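Local coordinates for protein L-ornithine N(5)-monooxygenase (Pseudomonas aeruginosa, PDB 3S5W) that hydroxylates the side-chain nitrogen of L-ornithine with FAD, NADPH and molecular oxygen, the first step towards the hydroxamate groups of the siderophore pyoverdin, at residues Q54-L59 with S442-L447. Residues are numbered along the deposited sequence; the frame is centred on the assembly and turned at random.
Sequences QAQGAL and SLYQHL. With PO4 (phosphate ion), chain G.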
loop_
_atom_site.group_PDB
_atom_site.type_symbol
_atom_site.label_atom_id
_atom_site.label_comp_id
_atom_site.label_asym_id
_atom_site.label_seq_id
_atom_site.Cartn_x
_atom_site.Cartn_y
_atom_site.Cartn_z
ATOM N N GLN A 54 19.234 1.596 -23.604
ATOM C CA GLN A 54 19.909 1.937 -24.871
ATOM C C GLN A 54 21.204 2.727 -24.652
ATOM O O GLN A 54 22.263 2.325 -25.140
ATOM C CB GLN A 54 18.984 2.643 -25.863
ATOM C CG GLN A 54 19.170 2.103 -27.301
ATOM C CD GLN A 54 18.972 3.154 -28.381
ATOM O OE1 GLN A 54 18.665 4.317 -28.097
ATOM N NE2 GLN A 54 19.148 2.744 -29.637
ATOM N N ALA A 55 21.139 3.801 -23.870
ATOM C CA ALA A 55 22.314 4.632 -23.646
ATOM C C ALA A 55 23.344 4.039 -22.684
ATOM O O ALA A 55 24.528 4.331 -22.817
ATOM C CB ALA A 55 21.916 6.025 -23.203
ATOM N N GLN A 56 22.909 3.227 -21.716
ATOM C CA GLN A 56 23.810 2.736 -20.654
ATOM C C GLN A 56 23.976 1.208 -20.586
ATOM O O GLN A 56 24.676 0.715 -19.708
ATOM C CB GLN A 56 23.381 3.280 -19.283
ATOM C CG GLN A 56 23.292 4.788 -19.200
ATOM C CD GLN A 56 22.659 5.292 -17.904
ATOM O OE1 GLN A 56 21.488 5.695 -17.891
ATOM N NE2 GLN A 56 23.421 5.278 -16.822
ATOM N N GLY A 57 23.346 0.476 -21.498
ATOM C CA GLY A 57 23.397 -0.993 -21.540
ATOM C C GLY A 57 22.289 -1.679 -20.750
ATOM O O GLY A 57 21.994 -1.278 -19.629
ATOM N N ALA A 58 21.665 -2.700 -21.329
ATOM C CA ALA A 58 20.617 -3.459 -20.640
ATOM C C ALA A 58 21.219 -4.204 -19.458
ATOM O O ALA A 58 22.313 -4.763 -19.575
ATOM C CB ALA A 58 19.946 -4.429 -21.584
ATOM N N LEU A 59 20.532 -4.196 -18.318
ATOM C CA LEU A 59 20.974 -4.962 -17.142
ATOM C C LEU A 59 20.247 -6.294 -17.073
ATOM O O LEU A 59 19.233 -6.482 -17.744
ATOM C CB LEU A 59 20.775 -4.174 -15.839
ATOM C CG LEU A 59 21.593 -2.899 -15.612
ATOM C CD1 LEU A 59 21.122 -2.184 -14.364
ATOM C CD2 LEU A 59 23.104 -3.162 -15.534
ATOM N N SER A 442 21.117 5.711 -9.680
ATOM C CA SER A 442 22.043 5.295 -8.642
ATOM C C SER A 442 22.575 3.870 -8.923
ATOM O O SER A 442 23.770 3.607 -8.765
ATOM C CB SER A 442 21.351 5.343 -7.294
ATOM O OG SER A 442 22.171 4.812 -6.266
ATOM N N LEU A 443 21.680 2.963 -9.313
ATOM C CA LEU A 443 22.042 1.570 -9.576
ATOM C C LEU A 443 23.072 1.461 -10.687
ATOM O O LEU A 443 24.079 0.754 -10.513
ATOM C CB LEU A 443 20.810 0.724 -9.904
ATOM C CG LEU A 443 21.036 -0.750 -10.258
ATOM C CD1 LEU A 443 21.685 -1.500 -9.093
ATOM C CD2 LEU A 443 19.737 -1.423 -10.645
ATOM N N TYR A 444 22.830 2.150 -11.811
ATOM C CA TYR A 444 23.808 2.177 -12.912
ATOM C C TYR A 444 25.139 2.758 -12.453
ATOM O O TYR A 444 26.188 2.227 -12.807
ATOM C CB TYR A 444 23.303 2.950 -14.134
ATOM C CG TYR A 444 22.527 2.120 -15.128
ATOM C CD1 TYR A 444 23.189 1.347 -16.095
ATOM C CD2 TYR A 444 21.139 2.110 -15.113
ATOM C CE1 TYR A 444 22.479 0.595 -17.017
ATOM C CE2 TYR A 444 20.416 1.358 -16.018
ATOM C CZ TYR A 444 21.083 0.602 -16.975
ATOM O OH TYR A 444 20.351 -0.133 -17.874
ATOM N N GLN A 445 25.094 3.832 -11.670
ATOM C CA GLN A 445 26.302 4.438 -11.113
ATOM C C GLN A 445 27.068 3.442 -10.230
ATOM O O GLN A 445 28.297 3.357 -10.313
ATOM C CB GLN A 445 25.960 5.729 -10.352
ATOM C CG GLN A 445 27.151 6.508 -9.744
ATOM C CD GLN A 445 28.233 6.904 -10.772
ATOM O OE1 GLN A 445 27.932 7.306 -11.904
ATOM N NE2 GLN A 445 29.497 6.782 -10.371
ATOM N N HIS A 446 26.348 2.686 -9.401
ATOM C CA HIS A 446 26.973 1.671 -8.561
ATOM C C HIS A 446 27.571 0.504 -9.366
ATOM O O HIS A 446 28.675 0.047 -9.061
ATOM C CB HIS A 446 25.996 1.134 -7.515
ATOM C CG HIS A 446 26.479 -0.109 -6.832
ATOM N ND1 HIS A 446 27.368 -0.080 -5.780
ATOM C CD2 HIS A 446 26.215 -1.418 -7.065
ATOM C CE1 HIS A 446 27.625 -1.317 -5.388
ATOM N NE2 HIS A 446 26.939 -2.148 -6.151
ATOM N N LEU A 447 26.837 0.027 -10.366
ATOM C CA LEU A 447 27.262 -1.111 -11.185
ATOM C C LEU A 447 28.329 -0.781 -12.249
ATOM O O LEU A 447 28.954 -1.695 -12.788
ATOM C CB LEU A 447 26.055 -1.803 -11.825
ATOM C CG LEU A 447 25.044 -2.502 -10.897
ATOM C CD1 LEU A 447 23.849 -3.014 -11.691
ATOM C CD2 LEU A 447 25.680 -3.644 -10.110
HETATM P P PO4 G . 29.523 1.982 -3.868
HETATM O O1 PO4 G . 28.424 2.260 -4.880
HETATM O O2 PO4 G . 29.377 0.566 -3.339
HETATM O O3 PO4 G . 30.860 2.152 -4.547
HETATM O O4 PO4 G . 29.441 2.959 -2.713
HETATM O O HOH W 1 18.408 -2.384 -17.840
#
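Gln56 and Tyr444 bring the two backbones together, their CA atoms 7.8 Å apart, where helix 40-56 ends and Gly57, with positive phi, turns the chain off towards Leu59. Tyr444 points from helix 432-447 towards this turn, and its hydroxyl donates to the carbonyl of the glycine, OH to Gly57 O 2.7 Å; the acceptor lies at the ring edge, while the donor is tilted 25° from the carbonyl plane. A water closes a second link: it donates to Tyr444 OH at 3.0 Å and accepts from Leu59 N at 2.8 Å, so the hydroxyl is joined to this loop once directly and once through the water. Over one face comes a methyl of Leu59 in a CH-pi contact, CD1 standing 4.0 Å from the centroid of the Tyr444 ring. Across the other face lies the extended side chain of Gln56, its amide plane inclined 32° to the ring and its NE2 3.6 Å from Tyr444 CB. OE1 is hydrogen-bonded to Arg52, one turn back in the same helix. With CG anti to its carbonyl carbon (chi1 -66°), Leu59 also meets the methyls of Leu443 and Leu447, its CD1 3.9 Å from Leu447 CD1. On another side of the helix, His446 ND1 gives a nearly straight bond to a phosphate ion, probably from the crystallisation liquor, also held by Arg401. Away from the FAD, NADP and substrate sites, the last modelled helix, 432-447, thus lies against the first beta-alpha-beta crossover of the FAD-binding domain (strand 30-36, helix 40-56, strand 61-65), at the link from helix to second strand.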